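Local coordinates for protein cysteine synthase (Fusobacterium nucleatum subsp. nucleatum strain ATCC 25586, PDB 5XEO) that probably makes L-cysteine and acetate from O-acetyl-L-serine and hydrogen sulfide, using pyridoxal 5'-phosphate as its cofactor, at residues A[91-96]-A[114-119]; A[264-269]-A[299-304]; A[269-274]-A[294-299]. All blocks are in the same frame, centred on the assembly; numbering follows the deposited sequence.

Contact 1. Residues A[91-96]-A[114-119]. With ACT (acetate ion), chain D.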
loop_
_atom_site.group_PDB
_atom_site.type_symbol
_atom_site.label_atom_id
_atom_site.label_comp_id
_atom_site.label_asym_id
_atom_site.label_seq_id
_atom_site.Cartn_x
_atom_site.Cartn_y
_atom_site.Cartn_z
ATOM N N LYS A 91 18.806 -14.331 -5.558
ATOM C CA LYS A 91 17.971 -15.481 -5.323
ATOM C C LYS A 91 17.645 -15.612 -3.833
ATOM O O LYS A 91 18.556 -15.612 -3.007
ATOM C CB LYS A 91 18.729 -16.715 -5.808
ATOM C CG LYS A 91 18.022 -18.031 -5.658
ATOM C CD LYS A 91 18.831 -19.103 -6.386
ATOM C CE LYS A 91 18.404 -20.488 -5.960
ATOM N NZ LYS A 91 18.966 -21.526 -6.862
ATOM N N LEU A 92 16.353 -15.764 -3.512
ATOM C CA LEU A 92 15.873 -15.792 -2.156
ATOM C C LEU A 92 15.106 -17.100 -1.939
ATOM O O LEU A 92 14.239 -17.464 -2.748
ATOM C CB LEU A 92 14.969 -14.583 -1.884
ATOM C CG LEU A 92 14.297 -14.518 -0.486
ATOM C CD1 LEU A 92 15.261 -14.321 0.670
ATOM C CD2 LEU A 92 13.266 -13.399 -0.424
ATOM N N LYS A 93 15.421 -17.790 -0.855
ATOM C CA LYS A 93 14.630 -18.941 -0.427
ATOM C C LYS A 93 14.083 -18.611 0.948
ATOM O O LYS A 93 14.834 -18.180 1.790
ATOM C CB LYS A 93 15.469 -20.217 -0.392
ATOM C CG LYS A 93 16.046 -20.568 -1.742
ATOM C CD LYS A 93 16.690 -21.954 -1.760
ATOM C CE LYS A 93 17.352 -22.181 -3.112
ATOM N NZ LYS A 93 17.201 -23.595 -3.570
ATOM N N ILE A 94 12.774 -18.763 1.142
ATOM C CA ILE A 94 12.143 -18.550 2.428
ATOM C C ILE A 94 11.563 -19.888 2.884
ATOM O O ILE A 94 10.804 -20.536 2.156
ATOM C CB ILE A 94 11.033 -17.476 2.375
ATOM C CG1 ILE A 94 11.580 -16.055 2.091
ATOM C CG2 ILE A 94 10.219 -17.461 3.671
ATOM C CD1 ILE A 94 12.484 -15.443 3.136
ATOM N N VAL A 95 11.918 -20.291 4.101
ATOM C CA VAL A 95 11.469 -21.572 4.670
ATOM C C VAL A 95 10.342 -21.228 5.625
ATOM O O VAL A 95 10.514 -20.332 6.439
ATOM C CB VAL A 95 12.593 -22.312 5.441
ATOM C CG1 VAL A 95 12.066 -23.627 5.987
ATOM C CG2 VAL A 95 13.763 -22.608 4.516
ATOM N N MET A 96 9.182 -21.882 5.471
ATOM C CA MET A 96 8.083 -21.770 6.443
ATOM C C MET A 96 7.198 -23.041 6.404
ATOM O O MET A 96 7.220 -23.768 5.404
ATOM C CB MET A 96 7.242 -20.525 6.146
ATOM C CG MET A 96 6.343 -20.673 4.917
ATOM S SD MET A 96 5.318 -19.217 4.626
ATOM C CE MET A 96 6.444 -18.204 3.657
ATOM N N GLU A 114 11.465 -18.369 -3.750
ATOM C CA GLU A 114 11.237 -19.809 -3.591
ATOM C C GLU A 114 10.762 -20.049 -2.182
ATOM O O GLU A 114 11.552 -19.926 -1.229
ATOM C CB GLU A 114 12.516 -20.610 -3.792
ATOM C CG GLU A 114 12.913 -20.773 -5.229
ATOM C CD GLU A 114 14.226 -21.506 -5.350
ATOM O OE1 GLU A 114 14.243 -22.724 -5.046
ATOM O OE2 GLU A 114 15.217 -20.861 -5.717
ATOM N N VAL A 115 9.482 -20.350 -2.023
ATOM C CA VAL A 115 9.000 -20.675 -0.725
ATOM C C VAL A 115 9.075 -22.189 -0.578
ATOM O O VAL A 115 8.468 -22.930 -1.350
ATOM C CB VAL A 115 7.586 -20.172 -0.472
ATOM C CG1 VAL A 115 7.120 -20.644 0.902
ATOM C CG2 VAL A 115 7.570 -18.655 -0.551
ATOM N N ILE A 116 9.838 -22.623 0.413
ATOM C CA ILE A 116 9.982 -24.027 0.746
ATOM C C ILE A 116 9.133 -24.334 1.988
ATOM O O ILE A 116 9.357 -23.756 3.039
ATOM C CB ILE A 116 11.451 -24.341 1.016
ATOM C CG1 ILE A 116 12.259 -24.076 -0.264
ATOM C CG2 ILE A 116 11.612 -25.784 1.475
ATOM C CD1 ILE A 116 13.732 -23.908 -0.034
ATOM N N LEU A 117 8.191 -25.269 1.862
ATOM C CA LEU A 117 7.264 -25.612 2.953
ATOM C C LEU A 117 7.671 -26.874 3.765
ATOM O O LEU A 117 8.013 -27.897 3.185
ATOM C CB LEU A 117 5.840 -25.744 2.400
ATOM C CG LEU A 117 5.288 -24.488 1.709
ATOM C CD1 LEU A 117 3.954 -24.803 1.054
ATOM C CD2 LEU A 117 5.139 -23.310 2.674
ATOM N N THR A 118 7.630 -26.770 5.100
ATOM C CA THR A 118 7.971 -27.870 6.035
ATOM C C THR A 118 6.691 -28.336 6.774
ATOM O O THR A 118 5.604 -27.949 6.356
ATOM C CB THR A 118 9.046 -27.404 7.029
ATOM O OG1 THR A 118 8.564 -26.282 7.785
ATOM C CG2 THR A 118 10.326 -27.023 6.279
ATOM N N ASP A 119 6.792 -29.154 7.835
ATOM C CA ASP A 119 5.593 -29.537 8.638
ATOM C C ASP A 119 5.372 -28.631 9.865
ATOM O O ASP A 119 6.300 -28.373 10.650
ATOM C CB ASP A 119 5.649 -31.005 9.083
ATOM C CG ASP A 119 4.270 -31.547 9.535
ATOM O OD1 ASP A 119 3.718 -31.041 10.549
ATOM O OD2 ASP A 119 3.751 -32.472 8.879
HETATM C C ACT D . 13.846 -14.214 -5.988
HETATM O O ACT D . 13.641 -14.279 -7.252
HETATM O OXT ACT D . 14.120 -15.235 -5.328
HETATM C CH3 ACT D . 13.677 -12.939 -5.224
HETATM O O HOH W 1 16.572 -23.783 -6.417
HETATM O O HOH W 2 14.526 -17.932 -5.432
#
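Leu92 O is gripped twice where two parallel strands begin to run side by side: it accepts Glu114 N at 3.1 Å and a water that donates to it at 2.7 Å. Strand 92-96 and strand 114-118 are the two arms of a right-handed beta-alpha-beta unit, joined over one side of the sheet by helix 102-110; 114-118 is the outermost strand of this four-stranded parallel sheet. In the modelled one of its two conformers, the Glu114 carboxylate gathers two lysines. Lys93 runs alongside Glu114, and its NZ makes a salt bridge to Glu114 OE1 at 3.4 Å, weak as a hydrogen bond. Lys91 comes in extended and across, with NZ in a long ion pair to OE2. The water on Leu92 O also donates to OE2, and another links both ammonium groups to OE1. Long flexible side chains suit this solvated start of the strands.

The backbones pair in parallel fashion, one chain's residue bonding to both neighbours of its partner: Ile94 N reaches Glu114 O at 2.9 Å, and Ile94 O receives Ile116 N at 2.9 Å. Side chains alternate between faces. Lys93, Val95, Glu114 and Ile116 share one, where Ile116 CD1 lies on the methylenes of Lys93 and where Leu134 of helix 124-137 covers Val95 and Ile116. On the other, apolar Ile94, Met96 and Val115 pack against helix 102-110, and Leu117 lies against Met96. Met96 CG, set between N and the carbonyl carbon (chi1 74°), meets Leu117 CD2 at 3.7 Å, while the bend at chi3 carries CE back to Val115 CG1, also 3.7 Å away. The last strand bond differs from the others: Thr118 N approaches Met96 O from above the carbonyl plane, 36° out of it, at 3.0 Å.

Contact 2. Residues A[264-269]-A[299-304]; sequences GILGGI and SGEKYL
Tyr303 sets its ring against the glycine turn that opens helix 269-283. Its CB points toward that turn, and with CG anti to the carbonyl carbon (chi1 -52°) the ring reaches it. CG and CD1 come under Ile269, whose CD1 is 3.7 Å from Tyr303 CD1; CG1 of Ile269 lies over this ring face, offset toward the rim. CD2 and CE2 meet Gly268 obliquely. Glycine suits this N-cap position: having no CB, Gly268 lets Tyr303 CE2 come to 3.4 Å from its CA. Lys302 CG covers the opposite face, and at the tip OH is hydrogen-bonded to Asp298.

Beside the ring the backbones join once, through Gly300 N to Leu266 O at 2.9 Å, the donor standing 54° out of the carbonyl plane. Gly300 fits for a similar reason, its bare CA lying 3.2 Å from Gly267 O. Leu266 sends CD2 to within 3.7 Å of Glu301 OE2, while Glu301 OE1 takes a hydrogen bond from Ser299 OG at 2.6 Å. Leu107 of the second subunit packs on Leu266 and Leu304, bringing the dimer partner to this C-terminal segment.

Tyr303 also touches the pyridoxal phosphate, so an apolar ring face, a close glycine backbone and a phenol bound to Asp298 together set the position of one wall of the cofactor pocket.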
loop_
_atom_site.group_PDB
_atom_site.type_symbol
_atom_site.label_atom_id
_atom_site.label_comp_id
_atom_site.label_asym_id
_atom_site.label_seq_id
_atom_site.Cartn_x
_atom_site.Cartn_y
_atom_site.Cartn_z
ATOM N N GLY A 264 -10.083 6.048 8.800
ATOM C CA GLY A 264 -9.681 5.657 7.468
ATOM C C GLY A 264 -8.239 5.128 7.419
ATOM O O GLY A 264 -7.602 5.166 6.351
ATOM N N ILE A 265 -7.754 4.617 8.560
ATOM C CA ILE A 265 -6.408 4.032 8.703
ATOM C C ILE A 265 -6.608 2.530 8.739
ATOM O O ILE A 265 -7.235 2.006 9.673
ATOM C CB ILE A 265 -5.697 4.483 9.998
ATOM C CG1 ILE A 265 -5.438 5.989 9.953
ATOM C CG2 ILE A 265 -4.401 3.695 10.192
ATOM C CD1 ILE A 265 -5.002 6.594 11.273
ATOM N N LEU A 266 -6.104 1.851 7.713
ATOM C CA LEU A 266 -6.212 0.422 7.615
ATOM C C LEU A 266 -4.866 -0.157 7.975
ATOM O O LEU A 266 -4.023 -0.357 7.119
ATOM C CB LEU A 266 -6.640 0.018 6.226
ATOM C CG LEU A 266 -6.976 -1.461 6.060
ATOM C CD1 LEU A 266 -8.267 -1.789 6.761
ATOM C CD2 LEU A 266 -7.109 -1.819 4.612
ATOM N N GLY A 267 -4.681 -0.434 9.254
ATOM C CA GLY A 267 -3.473 -1.059 9.779
ATOM C C GLY A 267 -3.717 -2.516 10.064
ATOM O O GLY A 267 -4.849 -2.998 10.049
ATOM N N GLY A 268 -2.624 -3.239 10.279
ATOM C CA GLY A 268 -2.689 -4.635 10.603
ATOM C C GLY A 268 -3.184 -4.850 12.025
ATOM O O GLY A 268 -3.518 -3.905 12.750
ATOM N N ILE A 269 -3.165 -6.113 12.414
ATOM C CA ILE A 269 -3.626 -6.526 13.738
ATOM C C ILE A 269 -2.711 -5.957 14.795
ATOM O O ILE A 269 -3.193 -5.544 15.853
ATOM C CB ILE A 269 -3.706 -8.060 13.862
ATOM C CG1 ILE A 269 -4.603 -8.640 12.764
ATOM C CG2 ILE A 269 -4.295 -8.452 15.213
ATOM C CD1 ILE A 269 -4.435 -10.139 12.589
ATOM N N SER A 299 0.217 -2.487 6.952
ATOM C CA SER A 299 -1.107 -2.084 6.547
ATOM C C SER A 299 -1.966 -3.308 6.704
ATOM O O SER A 299 -1.456 -4.409 6.846
ATOM C CB SER A 299 -1.117 -1.552 5.112
ATOM O OG SER A 299 -0.743 -2.559 4.233
ATOM N N GLY A 300 -3.273 -3.096 6.696
ATOM C CA GLY A 300 -4.230 -4.118 7.071
ATOM C C GLY A 300 -4.743 -5.009 5.970
ATOM O O GLY A 300 -5.434 -5.990 6.263
ATOM N N GLU A 301 -4.418 -4.704 4.709
ATOM C CA GLU A 301 -5.057 -5.396 3.567
ATOM C C GLU A 301 -4.911 -6.911 3.653
ATOM O O GLU A 301 -5.870 -7.640 3.447
ATOM C CB GLU A 301 -4.475 -4.964 2.214
ATOM C CG GLU A 301 -4.677 -3.516 1.849
ATOM C CD GLU A 301 -3.587 -2.588 2.354
ATOM O OE1 GLU A 301 -2.390 -2.959 2.298
ATOM O OE2 GLU A 301 -3.950 -1.457 2.783
ATOM N N LYS A 302 -3.700 -7.368 3.967
ATOM C CA LYS A 302 -3.393 -8.798 3.972
ATOM C C LYS A 302 -4.203 -9.612 5.018
ATOM O O LYS A 302 -4.241 -10.808 4.898
ATOM C CB LYS A 302 -1.870 -9.036 4.159
ATOM C CG LYS A 302 -1.347 -8.746 5.572
ATOM C CD LYS A 302 0.149 -9.042 5.798
ATOM C CE LYS A 302 1.090 -8.183 4.956
ATOM N NZ LYS A 302 1.011 -6.731 5.331
ATOM N N TYR A 303 -4.786 -8.968 6.035
ATOM C CA TYR A 303 -5.539 -9.646 7.103
ATOM C C TYR A 303 -7.031 -9.659 6.841
ATOM O O TYR A 303 -7.765 -10.268 7.609
ATOM C CB TYR A 303 -5.304 -8.982 8.456
ATOM C CG TYR A 303 -3.849 -8.835 8.775
ATOM C CD1 TYR A 303 -3.081 -9.942 9.155
ATOM C CD2 TYR A 303 -3.198 -7.610 8.596
ATOM C CE1 TYR A 303 -1.718 -9.807 9.402
ATOM C CE2 TYR A 303 -1.843 -7.472 8.850
ATOM C CZ TYR A 303 -1.105 -8.576 9.264
ATOM O OH TYR A 303 0.258 -8.455 9.518
ATOM N N LEU A 304 -7.487 -8.977 5.787
ATOM C CA LEU A 304 -8.894 -9.026 5.390
ATOM C C LEU A 304 -9.128 -10.353 4.669
ATOM O O LEU A 304 -10.133 -10.992 4.929
ATOM C CB LEU A 304 -9.281 -7.843 4.487
ATOM C CG LEU A 304 -8.990 -6.435 5.032
ATOM C CD1 LEU A 304 -9.554 -5.396 4.084
ATOM C CD2 LEU A 304 -9.520 -6.195 6.437
#

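Contact 3. Residues A[269-274]-A[294-299]; sequences ISTGAT and VLSTDS. With PLP (pyridoxal-5'-phosphate), chain C.
Helix 269-274 runs almost antiparallel to strand 294-296, at 167° between short axes that approach to 7.8 Å, and the backbones come nearest at Thr271 and Ser296. Those two residues carry the direct polar link: Thr271 OG1 and Ser296 OG are hydrogen-bonded at 2.7 Å, and either hydroxyl could donate. Ser296 OG is anti to its own N (chi1 169°), which swings it under the helix, and Thr271 CG2 also rests against it. Small hydroxyl side chains suit so close an approach, giving both a bond and little bulk. One turn on, Thr274 and Val294 pass flank to flank, heading contrary ways, with CG2 of Thr274 3.7 Å from Val294 CG1. Thr274 OG1 instead turns back to Ser270 O, which also accepts the helical bond from Thr274 N, one donor above the carbonyl plane and the other below.

This is the cofactor site of a fold-type II pyridoxal-phosphate enzyme, of the cysteine synthase family: the start of the helix and the loop after the strand meet at the pyridine ring. Ser270 OG donates to PLP N1 in a short bond of 2.5 Å. The ring nitrogen thus faces a neutral hydroxyl and, as in fold-type II relatives, is probably unprotonated. Thr297 packs against the same ring, its CG2 3.4 Å from PLP N1, and Asp298 sits by the methyl C2A. Asp298 OD2, the partner of Tyr303, is also held by Asn76 and Lys302.

Three waters bridge helix and loop. Water donates to Ser270 OG twice, once from a molecule that also donates to Asp298 OD1, and once from another that accepts from Thr297 N at 3.0 Å. A third donates to Leu295 O at 2.6 Å and to Thr297 OG1.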
loop_
_atom_site.group_PDB
_atom_site.type_symbol
_atom_site.label_atom_id
_atom_site.label_comp_id
_atom_site.label_asym_id
_atom_site.label_seq_id
_atom_site.Cartn_x
_atom_site.Cartn_y
_atom_site.Cartn_z
ATOM N N ILE A 269 -3.165 -6.113 12.414
ATOM C CA ILE A 269 -3.626 -6.526 13.738
ATOM C C ILE A 269 -2.711 -5.957 14.795
ATOM O O ILE A 269 -3.193 -5.544 15.853
ATOM C CB ILE A 269 -3.706 -8.060 13.862
ATOM C CG1 ILE A 269 -4.603 -8.640 12.764
ATOM C CG2 ILE A 269 -4.295 -8.452 15.213
ATOM C CD1 ILE A 269 -4.435 -10.139 12.589
ATOM N N SER A 270 -1.405 -5.911 14.528
ATOM C CA SER A 270 -0.467 -5.370 15.509
ATOM C C SER A 270 -0.651 -3.881 15.699
ATOM O O SER A 270 -0.317 -3.361 16.760
ATOM C CB SER A 270 1.020 -5.718 15.179
ATOM O OG SER A 270 1.550 -4.942 14.110
ATOM N N THR A 271 -1.137 -3.177 14.667
ATOM C CA THR A 271 -1.413 -1.746 14.780
ATOM C C THR A 271 -2.610 -1.551 15.729
ATOM O O THR A 271 -2.610 -0.669 16.573
ATOM C CB THR A 271 -1.696 -1.133 13.389
ATOM O OG1 THR A 271 -0.499 -1.197 12.588
ATOM C CG2 THR A 271 -2.160 0.273 13.517
ATOM N N GLY A 272 -3.611 -2.402 15.578
ATOM C CA GLY A 272 -4.740 -2.428 16.521
ATOM C C GLY A 272 -4.293 -2.677 17.950
ATOM O O GLY A 272 -4.676 -1.947 18.821
ATOM N N ALA A 273 -3.408 -3.645 18.145
ATOM C CA ALA A 273 -2.886 -3.980 19.480
ATOM C C ALA A 273 -2.097 -2.829 20.096
ATOM O O ALA A 273 -2.337 -2.433 21.235
ATOM C CB ALA A 273 -2.035 -5.232 19.392
ATOM N N THR A 274 -1.187 -2.255 19.304
ATOM C CA THR A 274 -0.318 -1.193 19.738
ATOM C C THR A 274 -1.091 0.092 19.996
ATOM O O THR A 274 -0.842 0.816 20.983
ATOM C CB THR A 274 0.819 -0.970 18.696
ATOM O OG1 THR A 274 1.523 -2.217 18.463
ATOM C CG2 THR A 274 1.794 0.059 19.186
ATOM N N VAL A 294 2.718 6.235 18.055
ATOM C CA VAL A 294 2.501 4.816 17.917
ATOM C C VAL A 294 3.037 4.392 16.543
ATOM O O VAL A 294 2.674 4.983 15.526
ATOM C CB VAL A 294 0.992 4.504 17.982
ATOM C CG1 VAL A 294 0.661 3.105 17.477
ATOM C CG2 VAL A 294 0.498 4.710 19.404
ATOM N N LEU A 295 3.806 3.304 16.519
ATOM C CA LEU A 295 4.235 2.709 15.263
ATOM C C LEU A 295 3.174 1.740 14.767
ATOM O O LEU A 295 2.860 0.776 15.455
ATOM C CB LEU A 295 5.573 1.992 15.442
ATOM C CG LEU A 295 6.298 1.717 14.137
ATOM C CD1 LEU A 295 7.000 2.994 13.701
ATOM C CD2 LEU A 295 7.324 0.595 14.280
ATOM N N SER A 296 2.628 2.012 13.581
ATOM C CA SER A 296 1.760 1.103 12.859
ATOM C C SER A 296 2.685 0.287 11.944
ATOM O O SER A 296 3.208 0.832 10.961
ATOM C CB SER A 296 0.732 1.854 11.995
ATOM O OG SER A 296 0.047 0.960 11.109
ATOM N N THR A 297 2.886 -0.991 12.273
ATOM C CA THR A 297 3.926 -1.788 11.646
ATOM C C THR A 297 3.606 -2.222 10.218
ATOM O O THR A 297 4.513 -2.232 9.405
ATOM C CB THR A 297 4.362 -2.969 12.541
ATOM O OG1 THR A 297 4.839 -2.413 13.786
ATOM C CG2 THR A 297 5.483 -3.778 11.899
ATOM N N ASP A 298 2.350 -2.542 9.900
ATOM C CA ASP A 298 1.999 -2.849 8.511
ATOM C C ASP A 298 0.587 -2.406 8.216
ATOM O O ASP A 298 -0.145 -2.011 9.118
ATOM C CB ASP A 298 2.241 -4.335 8.155
ATOM C CG ASP A 298 1.256 -5.302 8.755
ATOM O OD1 ASP A 298 0.559 -4.937 9.729
ATOM O OD2 ASP A 298 1.233 -6.465 8.298
ATOM N N SER A 299 0.217 -2.487 6.952
ATOM C CA SER A 299 -1.107 -2.084 6.547
ATOM C C SER A 299 -1.966 -3.308 6.704
ATOM O O SER A 299 -1.456 -4.409 6.846
ATOM C CB SER A 299 -1.117 -1.552 5.112
ATOM O OG SER A 299 -0.743 -2.559 4.233
HETATM N N1 PLP C . 3.736 -6.128 13.555
HETATM C C2 PLP C . 3.935 -6.735 12.335
HETATM C C2A PLP C . 2.819 -6.745 11.316
HETATM C C3 PLP C . 5.212 -7.243 12.027
HETATM O O3 PLP C . 5.433 -7.797 10.823
HETATM C C4 PLP C . 6.243 -7.236 12.973
HETATM C C4A PLP C . 7.609 -7.859 12.716
HETATM C C5 PLP C . 6.003 -6.654 14.230
HETATM C C6 PLP C . 4.742 -6.105 14.499
HETATM C C5A PLP C . 7.073 -6.602 15.291
HETATM O O4P PLP C . 8.199 -5.736 14.989
HETATM P P PLP C . 9.683 -6.074 15.478
HETATM O O1P PLP C . 10.406 -4.867 15.040
HETATM O O2P PLP C . 10.004 -7.418 14.942
HETATM O O3P PLP C . 9.625 -6.128 17.006
HETATM O O HOH W 3 0.247 -3.707 12.014
HETATM O O HOH W 4 1.896 -2.309 14.733
HETATM O O HOH W 5 3.974 -1.366 16.412
#

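How the contacts relate
Contact 1 comes first along the chain and belongs to the four-stranded parallel sheet. Contacts 2 and 3 lie later, around helix 269-283 and the end of strand 291-296 of the other, mixed sheet. The centre of contact 1 is about 25 Å from that of contact 2 and about 26 Å from that of contact 3. The latter two are neighbours, with centres about 9 Å apart, sharing Ile269 and Ser299; both segments of contact 3 fall within the span from 264 to 304 that contact 2 brackets. Through these shared residues they form one continuous region beside the cofactor, whereas contact 1 builds the sheet of the other half.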